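Local coordinates for DNA repair protein RAD7 (Saccharomyces cerevisiae, PDB 5ZB2), which belongs to the global genome repair complex, which promotes nucleotide excision repair of damaged nontranscribing DNA, and is represented here by its leucine-rich repeat part bound by Elc1, at residues 249-254 and 277-282; 241-246 and 271-276; 335-340 and 361-366; 329-334 and 353-358; 75-80 and 101-106. One frame throughout, in Å; residues are numbered along the deposited sequence.

Overall arrangement
Most of the chain curls into a leucine-rich repeat solenoid in which parallel strands line one side and helices the other. Interaction 5 comes first along the chain, near one end of the strand series, about 28 Å between centres from interaction 2, which lies beyond the middle. Interactions 1 and 2 alternate along the chain and touch, their centres 11 Å apart: strands 240-244 and 270-272 pair in interaction 2, and the turns into helices 251-261 and 281-290 meet in interaction 1. Interactions 4 and 3 repeat that progression further on, again 11 Å apart, Phe-340 of the latter packing on Leu-353 and Cys-358 of the former. Contacts of this kind join successive repeats.

Interaction 1 of 5, residues 249-254 and 277-282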
# COMPACT_ATOMS: atom_id res chain seq x y z
N LEU A 249 -32.42 -19.72 -26.51
CA LEU A 249 -33.74 -19.12 -26.36
C LEU A 249 -34.50 -19.15 -27.68
O LEU A 249 -33.92 -19.04 -28.76
CB LEU A 249 -33.60 -17.67 -25.87
CG LEU A 249 -32.92 -17.50 -24.51
CD1 LEU A 249 -32.81 -16.03 -24.14
CD2 LEU A 249 -33.67 -18.27 -23.42
N THR A 250 -35.83 -19.29 -27.58
CA THR A 250 -36.70 -19.43 -28.74
C THR A 250 -37.89 -18.48 -28.61
O THR A 250 -38.02 -17.73 -27.65
CB THR A 250 -37.20 -20.87 -28.89
OG1 THR A 250 -38.15 -21.15 -27.86
CG2 THR A 250 -36.04 -21.86 -28.79
N ASP A 251 -38.78 -18.55 -29.60
CA ASP A 251 -39.99 -17.73 -29.57
C ASP A 251 -40.78 -17.95 -28.29
O ASP A 251 -41.54 -17.06 -27.87
CB ASP A 251 -40.87 -18.04 -30.79
CG ASP A 251 -40.34 -17.41 -32.06
OD1 ASP A 251 -39.38 -16.60 -31.99
OD2 ASP A 251 -40.90 -17.71 -33.14
N SER A 252 -40.63 -19.11 -27.65
CA SER A 252 -41.33 -19.38 -26.40
C SER A 252 -41.04 -18.29 -25.38
O SER A 252 -41.95 -17.80 -24.69
CB SER A 252 -40.93 -20.75 -25.86
OG SER A 252 -41.48 -20.95 -24.57
N MET A 253 -39.78 -17.89 -25.26
CA MET A 253 -39.43 -16.78 -24.36
C MET A 253 -40.16 -15.51 -24.77
O MET A 253 -40.57 -14.72 -23.92
CB MET A 253 -37.92 -16.56 -24.37
CG MET A 253 -37.43 -15.51 -23.39
SD MET A 253 -37.45 -13.82 -24.03
CE MET A 253 -36.05 -13.87 -25.15
N ILE A 254 -40.35 -15.31 -26.08
CA ILE A 254 -41.00 -14.10 -26.57
C ILE A 254 -42.50 -14.16 -26.30
O ILE A 254 -43.10 -13.19 -25.83
CB ILE A 254 -40.72 -13.91 -28.07
CG1 ILE A 254 -39.21 -13.89 -28.36
CG2 ILE A 254 -41.40 -12.63 -28.58
CD1 ILE A 254 -38.47 -12.72 -27.74
N ASP A 277 -30.46 -16.77 -32.96
CA ASP A 277 -30.81 -17.23 -34.30
C ASP A 277 -32.08 -18.07 -34.35
O ASP A 277 -32.47 -18.51 -35.43
CB ASP A 277 -29.65 -18.03 -34.90
CG ASP A 277 -29.50 -19.40 -34.27
OD1 ASP A 277 -29.71 -19.52 -33.05
OD2 ASP A 277 -29.19 -20.36 -35.01
N GLN A 278 -32.74 -18.32 -33.21
CA GLN A 278 -33.99 -19.06 -33.20
C GLN A 278 -35.22 -18.17 -33.05
O GLN A 278 -36.34 -18.63 -33.30
CB GLN A 278 -33.98 -20.12 -32.09
CG GLN A 278 -33.02 -21.27 -32.36
CD GLN A 278 -33.22 -22.44 -31.42
OE1 GLN A 278 -34.06 -23.31 -31.68
NE2 GLN A 278 -32.46 -22.48 -30.34
N ILE A 279 -35.04 -16.91 -32.66
CA ILE A 279 -36.16 -15.98 -32.55
C ILE A 279 -36.59 -15.53 -33.94
O ILE A 279 -35.76 -15.11 -34.76
CB ILE A 279 -35.76 -14.78 -31.66
CG1 ILE A 279 -35.46 -15.28 -30.24
CG2 ILE A 279 -36.86 -13.73 -31.66
CD1 ILE A 279 -35.10 -14.19 -29.25
N THR A 280 -37.89 -15.60 -34.20
CA THR A 280 -38.44 -15.33 -35.52
C THR A 280 -38.95 -13.90 -35.63
O THR A 280 -39.20 -13.22 -34.63
CB THR A 280 -39.58 -16.29 -35.85
OG1 THR A 280 -40.71 -16.00 -35.01
CG2 THR A 280 -39.15 -17.74 -35.65
N THR A 281 -39.10 -13.45 -36.88
CA THR A 281 -39.71 -12.16 -37.14
C THR A 281 -41.13 -12.10 -36.59
O THR A 281 -41.57 -11.05 -36.09
CB THR A 281 -39.73 -11.90 -38.65
OG1 THR A 281 -38.40 -12.06 -39.17
CG2 THR A 281 -40.24 -10.50 -38.96
N ASP A 282 -41.86 -13.21 -36.67
CA ASP A 282 -43.26 -13.23 -36.26
C ASP A 282 -43.41 -12.95 -34.77
O ASP A 282 -44.24 -12.12 -34.37
CB ASP A 282 -43.87 -14.59 -36.62
CG ASP A 282 -43.83 -14.87 -38.11
OD1 ASP A 282 -44.06 -13.92 -38.90
OD2 ASP A 282 -43.56 -16.03 -38.49
O HOH W 1 -31.79 -18.20 -30.37
O HOH W 2 -38.17 -20.13 -32.06
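Asp-251 and Ile-279 bring the two turns closest, their CA atoms 5.2 Å apart, and two waters lie between the backbones: one links Leu-249 O to Gln-278 N, the other Asp-251 N to Gln-278 O. The Asp-251 carboxylate reaches across to Thr-280 with both oxygens. OD1 receives Thr-280 N on its syn side at 2.8 Å, an almost straight bond (167°), while OD2 accepts from Thr-280 OG1 at 2.5 Å, also on the syn side but 22° out of plane. Thr-280 is the N-cap of helix 281-290, and Ser-283 OG binds OD1 as well, so the anion sits where a helix start would probably stabilise it. Thr-250 caps its own helix through OG1, which also meets Asp-224. This Leu-Thr-Asp turn matches the hydrophobic-Thr-Asp signature that opens the helix in cysteine-containing leucine-rich repeats. An alanine in place of Asp-251 would be likely to leave Thr-280 N and the threonine hydroxyl without their shared carboxylate acceptor. Beneath the polar pair, Ile-279 extends its CD1 (chi2 -178°) to Ile-254 CD1 at 4.0 Å, the two branched chains crossing at about a right angle, and Met-253 CE lies 4.2 Å from Ile-279 CD1.

Interaction 2 of 5, residues 241-246 and 271-276; sequences LVLNGC and LSLEES
Strand pairing comes first: Leu-241 to Val-242 runs parallel to Leu-271 to Ser-272, with Ser-272 N bonded to Leu-241 O (2.9 Å) and Leu-243 N to Ser-272 O (2.8 Å, 176°). Past the strands, Gly-245 N still reaches Glu-274 O. Gly-245 has a positive phi, which glycine tolerates easily. Among side-chain polar bonds, Asn-244 OD1 accepts twice: Ser-272 OG lies in the carbonyl plane on a lone pair at 2.6 Å, and Glu-274 N comes in tilted at 3.2 Å. With CG anti to the carbonyl carbon (chi1 -56°), the amide reaches both and stacks on the Glu-274 carboxylate, the planes 17° apart, while ND2 bonds Glu-214 and Glu-274 turns its charge to Arg-302. One water ties Leu-243 O, Glu-274 O, Cys-246 N and Ser-276 OG. Apolar contact is supplied by Leu-241 CD2 beside Leu-271 CD1 (4.0 Å), pointing the same way into the core. The Leu-x-Leu-x-x-Cys run fits a cysteine-containing leucine-rich repeat. With both strand ends buried, asparagine and water appear to satisfy the backbone where regular pairing stops.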
# COMPACT_ATOMS: atom_id res chain seq x y z
N LEU A 241 -33.02 -4.78 -20.48
CA LEU A 241 -32.93 -6.22 -20.69
C LEU A 241 -31.88 -6.51 -21.75
O LEU A 241 -32.02 -6.07 -22.90
CB LEU A 241 -34.29 -6.80 -21.10
CG LEU A 241 -34.31 -8.31 -21.34
CD1 LEU A 241 -33.98 -9.06 -20.07
CD2 LEU A 241 -35.66 -8.74 -21.90
N VAL A 242 -30.85 -7.26 -21.37
CA VAL A 242 -29.75 -7.60 -22.27
C VAL A 242 -29.52 -9.10 -22.18
O VAL A 242 -29.13 -9.61 -21.12
CB VAL A 242 -28.46 -6.83 -21.92
CG1 VAL A 242 -27.27 -7.33 -22.75
CG2 VAL A 242 -28.66 -5.33 -22.15
N LEU A 243 -29.76 -9.81 -23.28
CA LEU A 243 -29.54 -11.25 -23.37
C LEU A 243 -28.78 -11.50 -24.68
O LEU A 243 -29.39 -11.66 -25.74
CB LEU A 243 -30.85 -12.03 -23.33
CG LEU A 243 -31.73 -11.84 -22.10
CD1 LEU A 243 -33.11 -12.46 -22.33
CD2 LEU A 243 -31.06 -12.44 -20.87
N ASN A 244 -27.45 -11.54 -24.60
CA ASN A 244 -26.60 -11.72 -25.77
C ASN A 244 -25.94 -13.09 -25.73
O ASN A 244 -25.45 -13.53 -24.68
CB ASN A 244 -25.53 -10.63 -25.84
CG ASN A 244 -26.12 -9.23 -25.84
OD1 ASN A 244 -27.27 -9.02 -26.24
ND2 ASN A 244 -25.33 -8.26 -25.39
N GLY A 245 -25.91 -13.76 -26.88
CA GLY A 245 -25.29 -15.07 -26.96
C GLY A 245 -26.07 -16.20 -26.33
O GLY A 245 -25.54 -17.31 -26.23
N CYS A 246 -27.30 -15.96 -25.88
CA CYS A 246 -28.13 -17.00 -25.28
C CYS A 246 -28.89 -17.73 -26.38
O CYS A 246 -30.11 -17.64 -26.52
CB CYS A 246 -29.07 -16.39 -24.24
SG CYS A 246 -28.26 -15.51 -22.89
N LEU A 271 -32.73 -2.51 -24.78
CA LEU A 271 -33.12 -3.87 -25.13
C LEU A 271 -32.10 -4.44 -26.09
O LEU A 271 -31.84 -3.85 -27.15
CB LEU A 271 -34.52 -3.90 -25.76
CG LEU A 271 -34.97 -5.29 -26.21
CD1 LEU A 271 -35.19 -6.19 -25.00
CD2 LEU A 271 -36.23 -5.22 -27.06
N SER A 272 -31.53 -5.59 -25.74
CA SER A 272 -30.55 -6.25 -26.60
C SER A 272 -30.75 -7.76 -26.57
O SER A 272 -30.79 -8.36 -25.49
CB SER A 272 -29.12 -5.90 -26.15
OG SER A 272 -28.16 -6.65 -26.89
N LEU A 273 -30.85 -8.36 -27.75
CA LEU A 273 -31.08 -9.80 -27.89
C LEU A 273 -30.14 -10.37 -28.95
O LEU A 273 -30.55 -11.03 -29.90
CB LEU A 273 -32.54 -10.08 -28.25
CG LEU A 273 -33.62 -9.52 -27.32
CD1 LEU A 273 -34.99 -9.79 -27.91
CD2 LEU A 273 -33.50 -10.13 -25.94
N GLU A 274 -28.84 -10.15 -28.79
CA GLU A 274 -27.89 -10.46 -29.84
C GLU A 274 -27.64 -11.96 -29.95
O GLU A 274 -27.63 -12.68 -28.95
CB GLU A 274 -26.58 -9.71 -29.59
CG GLU A 274 -26.76 -8.20 -29.50
CD GLU A 274 -25.45 -7.46 -29.36
OE1 GLU A 274 -24.39 -8.12 -29.25
OE2 GLU A 274 -25.46 -6.21 -29.36
N GLU A 275 -27.46 -12.43 -31.19
CA GLU A 275 -27.06 -13.80 -31.52
C GLU A 275 -28.16 -14.83 -31.24
O GLU A 275 -27.86 -16.02 -31.08
CB GLU A 275 -25.78 -14.20 -30.78
CG GLU A 275 -24.52 -13.55 -31.34
CD GLU A 275 -23.25 -14.03 -30.66
OE1 GLU A 275 -23.30 -15.05 -29.94
OE2 GLU A 275 -22.20 -13.38 -30.84
N SER A 276 -29.43 -14.43 -31.21
CA SER A 276 -30.54 -15.36 -31.00
C SER A 276 -31.10 -15.76 -32.36
O SER A 276 -32.07 -15.20 -32.86
CB SER A 276 -31.60 -14.74 -30.11
OG SER A 276 -31.10 -14.50 -28.80
O HOH W 3 -29.29 -14.04 -26.94
O HOH W 4 -25.38 -5.09 -25.82

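Interaction 3 of 5, residues 335-340 and 361-366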
# COMPACT_ATOMS: atom_id res chain seq x y z
N LEU A 335 -33.64 -8.37 -43.90
CA LEU A 335 -34.25 -7.06 -44.11
C LEU A 335 -34.23 -6.69 -45.59
O LEU A 335 -33.36 -7.12 -46.35
CB LEU A 335 -33.52 -5.99 -43.30
CG LEU A 335 -33.58 -6.14 -41.77
CD1 LEU A 335 -32.70 -5.10 -41.10
CD2 LEU A 335 -35.02 -6.05 -41.27
N THR A 336 -35.21 -5.89 -45.99
CA THR A 336 -35.27 -5.32 -47.32
C THR A 336 -35.33 -3.80 -47.19
O THR A 336 -35.29 -3.25 -46.09
CB THR A 336 -36.49 -5.84 -48.10
OG1 THR A 336 -37.67 -5.16 -47.67
CG2 THR A 336 -36.67 -7.35 -47.92
N LYS A 337 -35.43 -3.13 -48.34
CA LYS A 337 -35.45 -1.67 -48.33
C LYS A 337 -36.67 -1.13 -47.60
O LYS A 337 -36.63 -0.03 -47.05
CB LYS A 337 -35.42 -1.15 -49.77
CG LYS A 337 -35.25 0.36 -49.88
CD LYS A 337 -35.08 0.78 -51.33
CE LYS A 337 -34.76 2.26 -51.46
NZ LYS A 337 -34.59 2.66 -52.89
N GLU A 338 -37.76 -1.90 -47.56
CA GLU A 338 -38.99 -1.42 -46.93
C GLU A 338 -38.79 -1.15 -45.45
O GLU A 338 -39.41 -0.23 -44.90
CB GLU A 338 -40.12 -2.43 -47.14
CG GLU A 338 -41.48 -1.95 -46.67
CD GLU A 338 -41.99 -0.75 -47.44
OE1 GLU A 338 -41.40 -0.44 -48.50
OE2 GLU A 338 -42.97 -0.12 -46.99
N ALA A 339 -37.96 -1.94 -44.77
CA ALA A 339 -37.71 -1.71 -43.36
C ALA A 339 -37.16 -0.31 -43.12
O ALA A 339 -37.58 0.38 -42.18
CB ALA A 339 -36.73 -2.76 -42.81
N PHE A 340 -36.23 0.14 -43.96
CA PHE A 340 -35.60 1.44 -43.76
C PHE A 340 -36.50 2.59 -44.20
O PHE A 340 -36.25 3.73 -43.81
CB PHE A 340 -34.27 1.49 -44.51
CG PHE A 340 -33.30 0.43 -44.07
CD1 PHE A 340 -32.58 0.58 -42.90
CD2 PHE A 340 -33.12 -0.71 -44.83
CE1 PHE A 340 -31.69 -0.39 -42.50
CE2 PHE A 340 -32.23 -1.69 -44.42
CZ PHE A 340 -31.51 -1.53 -43.26
N ASP A 361 -26.63 2.43 -51.90
CA ASP A 361 -26.51 3.88 -51.87
C ASP A 361 -27.87 4.54 -51.68
O ASP A 361 -28.00 5.53 -50.96
CB ASP A 361 -25.85 4.38 -53.15
CG ASP A 361 -24.42 3.89 -53.30
OD1 ASP A 361 -23.76 3.67 -52.27
OD2 ASP A 361 -23.97 3.73 -54.45
N SER A 362 -28.91 3.99 -52.32
CA SER A 362 -30.25 4.56 -52.19
C SER A 362 -30.73 4.53 -50.75
O SER A 362 -31.44 5.45 -50.31
CB SER A 362 -31.23 3.81 -53.09
OG SER A 362 -30.84 3.90 -54.46
N VAL A 363 -30.37 3.49 -50.00
CA VAL A 363 -30.78 3.41 -48.60
C VAL A 363 -30.03 4.44 -47.76
O VAL A 363 -30.63 5.18 -46.98
CB VAL A 363 -30.57 1.98 -48.07
CG1 VAL A 363 -31.04 1.87 -46.62
CG2 VAL A 363 -31.30 0.96 -48.94
N ILE A 364 -28.70 4.49 -47.91
CA ILE A 364 -27.91 5.49 -47.20
C ILE A 364 -28.43 6.89 -47.52
O ILE A 364 -28.56 7.74 -46.63
CB ILE A 364 -26.42 5.34 -47.56
CG1 ILE A 364 -25.90 3.96 -47.14
CG2 ILE A 364 -25.59 6.46 -46.92
CD1 ILE A 364 -26.04 3.66 -45.65
N GLN A 365 -28.71 7.16 -48.80
CA GLN A 365 -29.27 8.44 -49.19
C GLN A 365 -30.56 8.73 -48.43
O GLN A 365 -30.71 9.78 -47.81
CB GLN A 365 -29.52 8.45 -50.70
CG GLN A 365 -30.29 9.66 -51.23
CD GLN A 365 -29.50 10.95 -51.15
OE1 GLN A 365 -28.58 11.09 -50.35
NE2 GLN A 365 -29.86 11.91 -52.00
N MET A 366 -31.51 7.78 -48.48
CA MET A 366 -32.79 7.98 -47.82
C MET A 366 -32.62 8.17 -46.32
O MET A 366 -33.26 9.05 -45.72
CB MET A 366 -33.71 6.80 -48.12
CG MET A 366 -35.04 6.82 -47.39
SD MET A 366 -36.11 5.46 -47.87
CE MET A 366 -35.10 4.04 -47.45
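No hydrogen bond joins Lys-337 and Phe-340 to the helix they touch: the shortest polar bond is internal to that helix, from Gln-365 N to Asp-361 O at 2.8 Å, and belongs to the turns from which Val-363 and Met-366 face the contact. The contact itself is apolar. Val-363 lays its CG1 methyl over one face of the Phe-340 ring, 4.1 Å from the centroid and 27° off the normal, a CH-pi contact, and CG of the ring is its nearest atom at 3.7 Å. A branched valine suits the place because its two methyls serve two partners: with CG1 anti to the backbone N (chi1 -178°) over the ring, CG2 is left to meet Lys-337 CG at 4.1 Å. The lysine is stretched out fully and runs antiparallel to the valine side chain, its NZ ending 3.6 Å from Ser-362 CB. An aliphatic stem with a charged end fits this rim, since the amine can remain near solvent. Met-366 bends at its last torsion (chi3 59°) and brings the flexible thioether methyl CE to 4.0 Å from Phe-340 CB and 3.8 Å from Phe-340 C. Thr-336 caps the short helix by accepting from Glu-338 N, and its hydroxyl also meets Asp-309 of helix 309-320. Such side-by-side packing of successive helices, with aromatic and aliphatic residues between them, forms the outer, convex layer of a leucine-rich repeat solenoid.

Interaction 4 of 5, residues 329-334 and 353-358; sequences LNSLKE and LGFVRC
Arg-357 holds the backbone of the other loop side-on: NE and NH2 both donate to Lys-333 O, NH2 at 3.0 Å and nearly along the C=O axis, NE at 3.2 Å and in the carbonyl plane, with the oxygen slightly out of the guanidinium plane. The bend at chi3 (55°) turns the NE/NH2 edge of that group to the lysine carbonyl. Lys-333 answers in the other direction, its NZ donating to Phe-355 O at 3.3 Å from above the carbonyl plane, while its CG rests 3.9 Å from Arg-357 CB. The amine also lies at the edge of the Phe-355 ring. Further in, Ser-331 N bonds Gly-354 O at 2.8 Å, close to the line of the carbonyl, and Val-356 CG2 packs 3.4 Å from Leu-329 O. Leu-329 CD1 and Leu-353 CD2 meet at 3.7 Å, their chains side by side and directed alike towards Phe-340. At the Gly-354 end Asn-330 probably orders the turn: OD1 receives the Ser-331 hydroxyl at 2.6 Å, and ND2 bonds Asp-352, which also receives Gly-354 N. Glycine suits position 354 because a CB there would run into the asparagine ND2. Each loop makes a type II turn, Leu-329 to Leu-332 and Leu-353 to Val-356, and the successive stacking of like turns after parallel strands is characteristic of leucine-rich repeats.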
# COMPACT_ATOMS: atom_id res chain seq x y z
N LEU A 329 -28.63 -3.24 -36.30
CA LEU A 329 -29.26 -4.26 -37.14
C LEU A 329 -28.22 -5.17 -37.79
O LEU A 329 -28.52 -5.83 -38.79
CB LEU A 329 -30.11 -3.59 -38.21
CG LEU A 329 -31.16 -2.58 -37.72
CD1 LEU A 329 -31.78 -1.86 -38.89
CD2 LEU A 329 -32.24 -3.27 -36.88
N ASN A 330 -27.03 -5.25 -37.21
CA ASN A 330 -25.91 -5.94 -37.83
C ASN A 330 -26.26 -7.39 -38.14
O ASN A 330 -26.73 -8.13 -37.28
CB ASN A 330 -24.70 -5.88 -36.91
CG ASN A 330 -23.45 -6.46 -37.53
OD1 ASN A 330 -23.35 -7.67 -37.76
ND2 ASN A 330 -22.47 -5.61 -37.78
N SER A 331 -26.01 -7.78 -39.39
CA SER A 331 -26.16 -9.15 -39.91
C SER A 331 -27.61 -9.56 -40.12
O SER A 331 -27.87 -10.75 -40.31
CB SER A 331 -25.49 -10.18 -38.99
OG SER A 331 -24.13 -9.89 -38.79
N LEU A 332 -28.56 -8.62 -40.11
CA LEU A 332 -29.95 -8.96 -40.42
C LEU A 332 -30.09 -9.05 -41.94
O LEU A 332 -30.49 -8.11 -42.63
CB LEU A 332 -30.92 -7.94 -39.82
CG LEU A 332 -30.97 -7.84 -38.29
CD1 LEU A 332 -32.35 -7.37 -37.85
CD2 LEU A 332 -30.61 -9.15 -37.61
N LYS A 333 -29.74 -10.23 -42.46
CA LYS A 333 -29.74 -10.47 -43.89
C LYS A 333 -31.14 -10.49 -44.49
O LYS A 333 -31.28 -10.31 -45.71
CB LYS A 333 -29.04 -11.80 -44.19
CG LYS A 333 -27.98 -11.72 -45.27
CD LYS A 333 -26.71 -11.05 -44.76
CE LYS A 333 -25.57 -11.16 -45.77
NZ LYS A 333 -24.31 -10.55 -45.27
N GLU A 334 -32.17 -10.69 -43.67
CA GLU A 334 -33.53 -10.80 -44.19
C GLU A 334 -34.20 -9.45 -44.42
O GLU A 334 -35.23 -9.40 -45.09
CB GLU A 334 -34.39 -11.62 -43.23
CG GLU A 334 -33.96 -13.07 -43.11
CD GLU A 334 -34.01 -13.81 -44.44
OE1 GLU A 334 -34.97 -13.59 -45.20
OE2 GLU A 334 -33.08 -14.59 -44.71
N LEU A 353 -25.35 -1.06 -39.55
CA LEU A 353 -25.91 -1.85 -40.64
C LEU A 353 -24.89 -2.82 -41.22
O LEU A 353 -25.02 -3.23 -42.38
CB LEU A 353 -26.46 -0.94 -41.73
CG LEU A 353 -27.55 0.04 -41.31
CD1 LEU A 353 -27.95 0.92 -42.48
CD2 LEU A 353 -28.76 -0.68 -40.74
N GLY A 354 -23.88 -3.19 -40.44
CA GLY A 354 -22.86 -4.10 -40.91
C GLY A 354 -23.43 -5.44 -41.35
O GLY A 354 -24.19 -6.07 -40.61
N PHE A 355 -23.05 -5.87 -42.55
CA PHE A 355 -23.49 -7.14 -43.11
C PHE A 355 -25.00 -7.17 -43.36
O PHE A 355 -25.61 -8.24 -43.37
CB PHE A 355 -23.08 -8.32 -42.22
CG PHE A 355 -21.60 -8.50 -42.10
CD1 PHE A 355 -20.89 -9.17 -43.09
CD2 PHE A 355 -20.91 -8.00 -41.00
CE1 PHE A 355 -19.52 -9.34 -42.98
CE2 PHE A 355 -19.54 -8.17 -40.90
CZ PHE A 355 -18.85 -8.84 -41.89
N VAL A 356 -25.61 -6.01 -43.57
CA VAL A 356 -27.02 -5.93 -43.95
C VAL A 356 -27.07 -5.93 -45.47
O VAL A 356 -26.86 -4.91 -46.13
CB VAL A 356 -27.71 -4.70 -43.35
CG1 VAL A 356 -29.18 -4.67 -43.75
CG2 VAL A 356 -27.59 -4.72 -41.84
N ARG A 357 -27.38 -7.10 -46.03
CA ARG A 357 -27.29 -7.33 -47.47
C ARG A 357 -27.96 -6.22 -48.28
O ARG A 357 -27.37 -5.69 -49.23
CB ARG A 357 -27.91 -8.69 -47.79
CG ARG A 357 -28.13 -9.01 -49.26
CD ARG A 357 -28.95 -10.28 -49.41
NE ARG A 357 -30.22 -10.19 -48.69
CZ ARG A 357 -31.29 -9.53 -49.13
NH1 ARG A 357 -31.26 -8.91 -50.30
NH2 ARG A 357 -32.38 -9.49 -48.39
N CYS A 358 -29.20 -5.87 -47.93
CA CYS A 358 -30.00 -5.02 -48.79
C CYS A 358 -29.52 -3.58 -48.86
O CYS A 358 -29.95 -2.84 -49.75
CB CYS A 358 -31.47 -5.05 -48.34
SG CYS A 358 -31.76 -4.16 -46.80
O HOH W 5 -30.62 -7.47 -45.74

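Interaction 5 of 5, residues 75-80 and 101-106; sequences DLKRLT and HLTELS
Arg-78 and Glu-104 lie side by side, pointing the same way from one face of the paired strands, but their flat ends are turned 66° apart. The carboxylate oxygen OE1 of Glu-104 rests against Arg-78 CD at 3.3 Å, whereas it is 4.6 Å from NE, beyond a salt bridge. A lysine in place of Glu-104 would probably set like charges together and leave the arginine without this nearby anion. On the opposite face, Leu-79 CD2 and Leu-105 CD1 run alongside each other at 4.0 Å, and Leu-102 CD2 approaches Leu-79 CB, as leucines do in a repeat core. Thr-80 CG2, anti to the backbone N, and OG1 both flank Ser-106 CB. The backbones pair in parallel: Lys-77 O accepts both Thr-103 N (2.9 Å) and Glu-104 N (3.2 Å), and Leu-79 N reaches Glu-104 O. Helix 89-98 connects the two strands, strand 104-108 pairs onward with 130-134, and Asn-51 of helix 50-59 bonds Arg-78 O and Thr-80 N along the far edge of strand 78-81.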
# COMPACT_ATOMS: atom_id res chain seq x y z
N ASP A 75 -15.80 15.40 -4.31
CA ASP A 75 -17.13 15.03 -3.85
C ASP A 75 -17.91 14.25 -4.90
O ASP A 75 -19.14 14.20 -4.84
CB ASP A 75 -17.91 16.29 -3.43
CG ASP A 75 -18.06 17.29 -4.56
OD1 ASP A 75 -17.15 17.38 -5.39
OD2 ASP A 75 -19.10 17.98 -4.60
N LEU A 76 -17.22 13.63 -5.86
CA LEU A 76 -17.87 12.86 -6.90
C LEU A 76 -18.54 11.63 -6.30
O LEU A 76 -18.03 11.01 -5.36
CB LEU A 76 -16.86 12.46 -7.97
CG LEU A 76 -17.37 11.76 -9.23
CD1 LEU A 76 -18.33 12.65 -10.00
CD2 LEU A 76 -16.20 11.35 -10.11
N LYS A 77 -19.70 11.27 -6.85
CA LYS A 77 -20.48 10.13 -6.36
C LYS A 77 -20.47 8.94 -7.31
O LYS A 77 -20.46 7.80 -6.84
CB LYS A 77 -21.93 10.56 -6.12
CG LYS A 77 -22.09 11.57 -4.98
CD LYS A 77 -23.30 12.46 -5.18
CE LYS A 77 -24.61 11.69 -5.11
NZ LYS A 77 -24.87 11.14 -3.75
N ARG A 78 -20.46 9.17 -8.61
CA ARG A 78 -20.46 8.11 -9.61
C ARG A 78 -19.20 8.24 -10.46
O ARG A 78 -19.01 9.25 -11.15
CB ARG A 78 -21.71 8.19 -10.49
CG ARG A 78 -23.01 8.12 -9.70
CD ARG A 78 -24.23 8.27 -10.61
NE ARG A 78 -24.24 9.54 -11.32
CZ ARG A 78 -25.14 9.89 -12.23
NH1 ARG A 78 -26.11 9.05 -12.56
NH2 ARG A 78 -25.06 11.08 -12.82
N LEU A 79 -18.34 7.23 -10.40
CA LEU A 79 -17.08 7.21 -11.12
C LEU A 79 -17.01 5.98 -12.00
O LEU A 79 -17.32 4.87 -11.55
CB LEU A 79 -15.89 7.24 -10.16
CG LEU A 79 -14.50 7.16 -10.80
CD1 LEU A 79 -14.25 8.36 -11.71
CD2 LEU A 79 -13.42 7.05 -9.73
N THR A 80 -16.58 6.17 -13.25
CA THR A 80 -16.37 5.09 -14.21
C THR A 80 -14.95 5.17 -14.75
O THR A 80 -14.53 6.24 -15.20
CB THR A 80 -17.38 5.16 -15.37
OG1 THR A 80 -18.71 4.98 -14.86
CG2 THR A 80 -17.10 4.10 -16.43
N HIS A 101 -17.16 9.62 -0.76
CA HIS A 101 -18.51 9.98 -1.18
C HIS A 101 -19.04 9.11 -2.30
O HIS A 101 -20.14 9.38 -2.81
CB HIS A 101 -18.55 11.45 -1.61
CG HIS A 101 -18.07 12.40 -0.55
ND1 HIS A 101 -18.90 12.90 0.43
CD2 HIS A 101 -16.84 12.93 -0.32
CE1 HIS A 101 -18.20 13.71 1.21
NE2 HIS A 101 -16.96 13.74 0.78
N LEU A 102 -18.32 8.06 -2.70
CA LEU A 102 -18.73 7.26 -3.84
C LEU A 102 -19.92 6.38 -3.50
O LEU A 102 -19.98 5.76 -2.43
CB LEU A 102 -17.57 6.39 -4.33
CG LEU A 102 -16.44 7.09 -5.09
CD1 LEU A 102 -15.30 6.12 -5.35
CD2 LEU A 102 -16.94 7.68 -6.40
N THR A 103 -20.88 6.34 -4.42
CA THR A 103 -22.01 5.42 -4.35
C THR A 103 -22.04 4.43 -5.51
O THR A 103 -22.58 3.34 -5.35
CB THR A 103 -23.33 6.20 -4.34
OG1 THR A 103 -23.48 6.92 -5.57
CG2 THR A 103 -23.36 7.18 -3.18
N GLU A 104 -21.47 4.79 -6.65
CA GLU A 104 -21.43 3.93 -7.82
C GLU A 104 -20.02 3.94 -8.38
O GLU A 104 -19.44 5.02 -8.59
CB GLU A 104 -22.43 4.40 -8.89
CG GLU A 104 -23.83 4.62 -8.35
CD GLU A 104 -24.84 4.90 -9.44
OE1 GLU A 104 -24.44 5.01 -10.62
OE2 GLU A 104 -26.04 5.00 -9.12
N LEU A 105 -19.47 2.76 -8.61
CA LEU A 105 -18.10 2.63 -9.10
C LEU A 105 -18.05 1.54 -10.16
O LEU A 105 -18.56 0.43 -9.95
CB LEU A 105 -17.13 2.30 -7.96
CG LEU A 105 -15.65 2.18 -8.34
CD1 LEU A 105 -15.11 3.51 -8.84
CD2 LEU A 105 -14.86 1.69 -7.15
N SER A 106 -17.45 1.86 -11.30
CA SER A 106 -17.27 0.91 -12.39
C SER A 106 -15.79 0.82 -12.70
O SER A 106 -15.17 1.82 -13.08
CB SER A 106 -18.06 1.34 -13.63
OG SER A 106 -17.82 0.44 -14.70
O HOH W 6 -15.79 11.09 -3.36